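Local coordinates for protein purine phosphoribosyltransferase (PDB 1VDM) that probably transfers a phosphoribosyl group to or from purine bases, at residues I31-G36 against K54-K59. Sequence-based numbering, arbitrary orientation.
Sequences IGVARG and KVIDVK
Asp57 meets Ala34 and Arg35 on either side of the cis peptide bond that precedes Arg35. With CG anti to the backbone N (chi1 -161°), its carboxylate is brought close to both residues: Asp57 CB lies 3.9 Å from Ala34 CB, and Asp57 CG and OD2 both lie against that methyl, each 3.6 Å from Ala34 CB. OD1 carries the charge pairing. Arg35 NH2 to Asp57 OD1, 3.3 Å, is a weak and bent bond of a salt bridge, the guanidinium plane turned 74° from the carboxylate, while Lys59 NZ, 2.8 Å from Asp57 OD1, comes from above the carboxylate plane and also bonds Thr74. The carboxylate thus probably offsets the like charges of Arg35 and Lys59. The two segments belong to strands 29-33 and 53-61, joined through helix 38-47 as a beta-alpha-beta unit of the phosphoribosyltransferase fold. Gly32 N bonds Lys54 O, Gly32 O accepts Ile56 N, and Ala34 N bonds Ile56 O at 3.0 Å. On the face shared by Ile31, Val33 and Ile56, the Ile56 CG2 methyl meets Ile31 CG2 at 4.0 Å. Replacing Asp57 by an alanine would probably leave the cationic ends of Arg35 and Lys59 without their shared counter-charge, and the Ala34 methyl without the carboxylate lying on it. The side chain of Arg35 also packs on Ser45 of a second subunit.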
ATOM      1  N   ILE G  31     -17.935  -7.666 -34.381  1.00 42.12           N
ATOM      2  CA  ILE G  31     -16.940  -8.319 -35.215  1.00 43.08           C
ATOM      3  C   ILE G  31     -15.824  -7.309 -35.449  1.00 41.70           C
ATOM      4  O   ILE G  31     -16.005  -6.308 -36.157  1.00 40.79           O
ATOM      5  CB  ILE G  31     -17.551  -8.773 -36.564  1.00 44.06           C
ATOM      6  CG1 ILE G  31     -18.707  -9.745 -36.292  1.00 44.77           C
ATOM      7  CG2 ILE G  31     -16.485  -9.443 -37.425  1.00 41.52           C
ATOM      8  CD1 ILE G  31     -19.539 -10.064 -37.491  1.00 48.49           C
ATOM      9  N   GLY G  32     -14.682  -7.561 -34.820  1.00 39.21           N
ATOM     10  CA  GLY G  32     -13.556  -6.664 -34.963  1.00 40.15           C
ATOM     11  C   GLY G  32     -12.644  -7.088 -36.093  1.00 41.31           C
ATOM     12  O   GLY G  32     -12.246  -8.253 -36.176  1.00 41.18           O
ATOM     13  N   VAL G  33     -12.328  -6.142 -36.972  1.00 41.95           N
ATOM     14  CA  VAL G  33     -11.403  -6.363 -38.077  1.00 43.39           C
ATOM     15  C   VAL G  33      -9.953  -6.121 -37.652  1.00 44.07           C
ATOM     16  O   VAL G  33      -9.570  -5.043 -37.215  1.00 45.12           O
ATOM     17  CB  VAL G  33     -11.784  -5.407 -39.209  1.00 42.68           C
ATOM     18  CG1 VAL G  33     -10.927  -5.687 -40.441  1.00 41.54           C
ATOM     19  CG2 VAL G  33     -13.248  -5.584 -39.567  1.00 41.94           C
ATOM     20  N   ALA G  34      -9.142  -7.192 -37.753  1.00 44.05           N
ATOM     21  CA  ALA G  34      -7.742  -7.074 -37.362  1.00 44.35           C
ATOM     22  C   ALA G  34      -6.933  -6.283 -38.392  1.00 44.50           C
ATOM     23  O   ALA G  34      -7.245  -6.236 -39.574  1.00 46.29           O
ATOM     24  CB  ALA G  34      -7.167  -8.484 -37.221  1.00 44.36           C
ATOM     25  N   ARG G  35      -5.878  -5.610 -37.894  1.00 46.02           N
ATOM     26  CA  ARG G  35      -5.586  -5.677 -36.468  1.00 46.50           C
ATOM     27  C   ARG G  35      -6.040  -4.410 -35.740  1.00 45.11           C
ATOM     28  O   ARG G  35      -6.413  -4.421 -34.574  1.00 45.34           O
ATOM     29  CB  ARG G  35      -4.077  -5.858 -36.299  1.00 49.42           C
ATOM     30  CG  ARG G  35      -3.522  -6.972 -37.186  1.00 53.04           C
ATOM     31  CD  ARG G  35      -2.770  -8.032 -36.373  1.00 57.70           C
ATOM     32  NE  ARG G  35      -2.785  -9.321 -37.069  1.00 61.62           N
ATOM     33  CZ  ARG G  35      -1.708  -9.636 -37.811  1.00 62.67           C
ATOM     34  NH1 ARG G  35      -0.689  -8.797 -37.890  1.00 63.85           N
ATOM     35  NH2 ARG G  35      -1.662 -10.812 -38.443  1.00 61.86           N
ATOM     36  N   GLY G  36      -5.952  -3.278 -36.463  1.00 42.69           N
ATOM     37  CA  GLY G  36      -6.339  -2.009 -35.860  1.00 40.34           C
ATOM     38  C   GLY G  36      -7.775  -2.046 -35.336  1.00 37.85           C
ATOM     39  O   GLY G  36      -8.124  -1.436 -34.334  1.00 37.51           O
ATOM     40  N   LYS G  54     -16.284 -11.241 -31.769  1.00 47.07           N
ATOM     41  CA  LYS G  54     -15.753 -12.183 -32.740  1.00 48.43           C
ATOM     42  C   LYS G  54     -14.632 -11.489 -33.513  1.00 48.45           C
ATOM     43  O   LYS G  54     -14.727 -10.302 -33.829  1.00 48.54           O
ATOM     44  CB  LYS G  54     -16.858 -12.662 -33.684  1.00 50.52           C
ATOM     45  CG  LYS G  54     -17.786 -13.673 -33.033  1.00 52.73           C
ATOM     46  CD  LYS G  54     -18.827 -14.210 -33.998  1.00 53.82           C
ATOM     47  CE  LYS G  54     -19.664 -15.304 -33.340  1.00 54.15           C
ATOM     48  NZ  LYS G  54     -18.833 -16.459 -32.891  1.00 54.78           N
ATOM     49  N   VAL G  55     -13.559 -12.220 -33.790  1.00 48.26           N
ATOM     50  CA  VAL G  55     -12.438 -11.641 -34.509  1.00 49.13           C
ATOM     51  C   VAL G  55     -12.242 -12.210 -35.909  1.00 50.45           C
ATOM     52  O   VAL G  55     -12.308 -13.424 -36.124  1.00 51.05           O
ATOM     53  CB  VAL G  55     -11.131 -11.821 -33.722  1.00 48.09           C
ATOM     54  CG1 VAL G  55      -9.955 -11.299 -34.531  1.00 47.59           C
ATOM     55  CG2 VAL G  55     -11.227 -11.080 -32.401  1.00 49.42           C
ATOM     56  N   ILE G  56     -12.013 -11.316 -36.865  1.00 50.75           N
ATOM     57  CA  ILE G  56     -11.768 -11.726 -38.240  1.00 50.11           C
ATOM     58  C   ILE G  56     -10.513 -11.014 -38.735  1.00 50.28           C
ATOM     59  O   ILE G  56     -10.282  -9.851 -38.405  1.00 49.00           O
ATOM     60  CB  ILE G  56     -12.964 -11.382 -39.165  1.00 49.29           C
ATOM     61  CG1 ILE G  56     -12.803 -12.121 -40.498  1.00 49.83           C
ATOM     62  CG2 ILE G  56     -13.049  -9.875 -39.386  1.00 48.34           C
ATOM     63  CD1 ILE G  56     -14.073 -12.196 -41.332  1.00 48.03           C
ATOM     64  N   ASP G  57      -9.689 -11.726 -39.498  1.00 51.64           N
ATOM     65  CA  ASP G  57      -8.463 -11.148 -40.046  1.00 53.31           C
ATOM     66  C   ASP G  57      -8.435 -11.402 -41.546  1.00 54.02           C
ATOM     67  O   ASP G  57      -8.448 -12.550 -41.995  1.00 51.55           O
ATOM     68  CB  ASP G  57      -7.220 -11.773 -39.391  1.00 54.17           C
ATOM     69  CG  ASP G  57      -5.959 -10.918 -39.564  1.00 55.97           C
ATOM     70  OD1 ASP G  57      -4.917 -11.265 -38.955  1.00 57.75           O
ATOM     71  OD2 ASP G  57      -6.006  -9.901 -40.298  1.00 54.60           O
ATOM     72  N   VAL G  58      -8.417 -10.321 -42.315  1.00 55.75           N
ATOM     73  CA  VAL G  58      -8.378 -10.419 -43.769  1.00 57.37           C
ATOM     74  C   VAL G  58      -7.031  -9.907 -44.260  1.00 58.77           C
ATOM     75  O   VAL G  58      -6.573  -8.842 -43.849  1.00 60.27           O
ATOM     76  CB  VAL G  58      -9.507  -9.595 -44.414  1.00 56.42           C
ATOM     77  CG1 VAL G  58      -9.465  -9.752 -45.920  1.00 57.76           C
ATOM     78  CG2 VAL G  58     -10.854 -10.051 -43.875  1.00 55.01           C
ATOM     79  N   LYS G  59      -6.393 -10.672 -45.133  1.00 60.31           N
ATOM     80  CA  LYS G  59      -5.094 -10.270 -45.654  1.00 62.65           C
ATOM     81  C   LYS G  59      -5.065 -10.313 -47.183  1.00 63.26           C
ATOM     82  O   LYS G  59      -5.818 -11.033 -47.824  1.00 62.75           O
ATOM     83  CB  LYS G  59      -4.036 -11.217 -45.088  1.00 63.05           C
ATOM     84  CG  LYS G  59      -2.988 -10.480 -44.249  1.00 65.97           C
ATOM     85  CD  LYS G  59      -2.437 -11.348 -43.117  1.00 67.74           C
ATOM     86  CE  LYS G  59      -2.892 -10.866 -41.735  1.00 68.45           C
ATOM     87  NZ  LYS G  59      -2.999 -12.006 -40.827  1.00 71.72           N
TER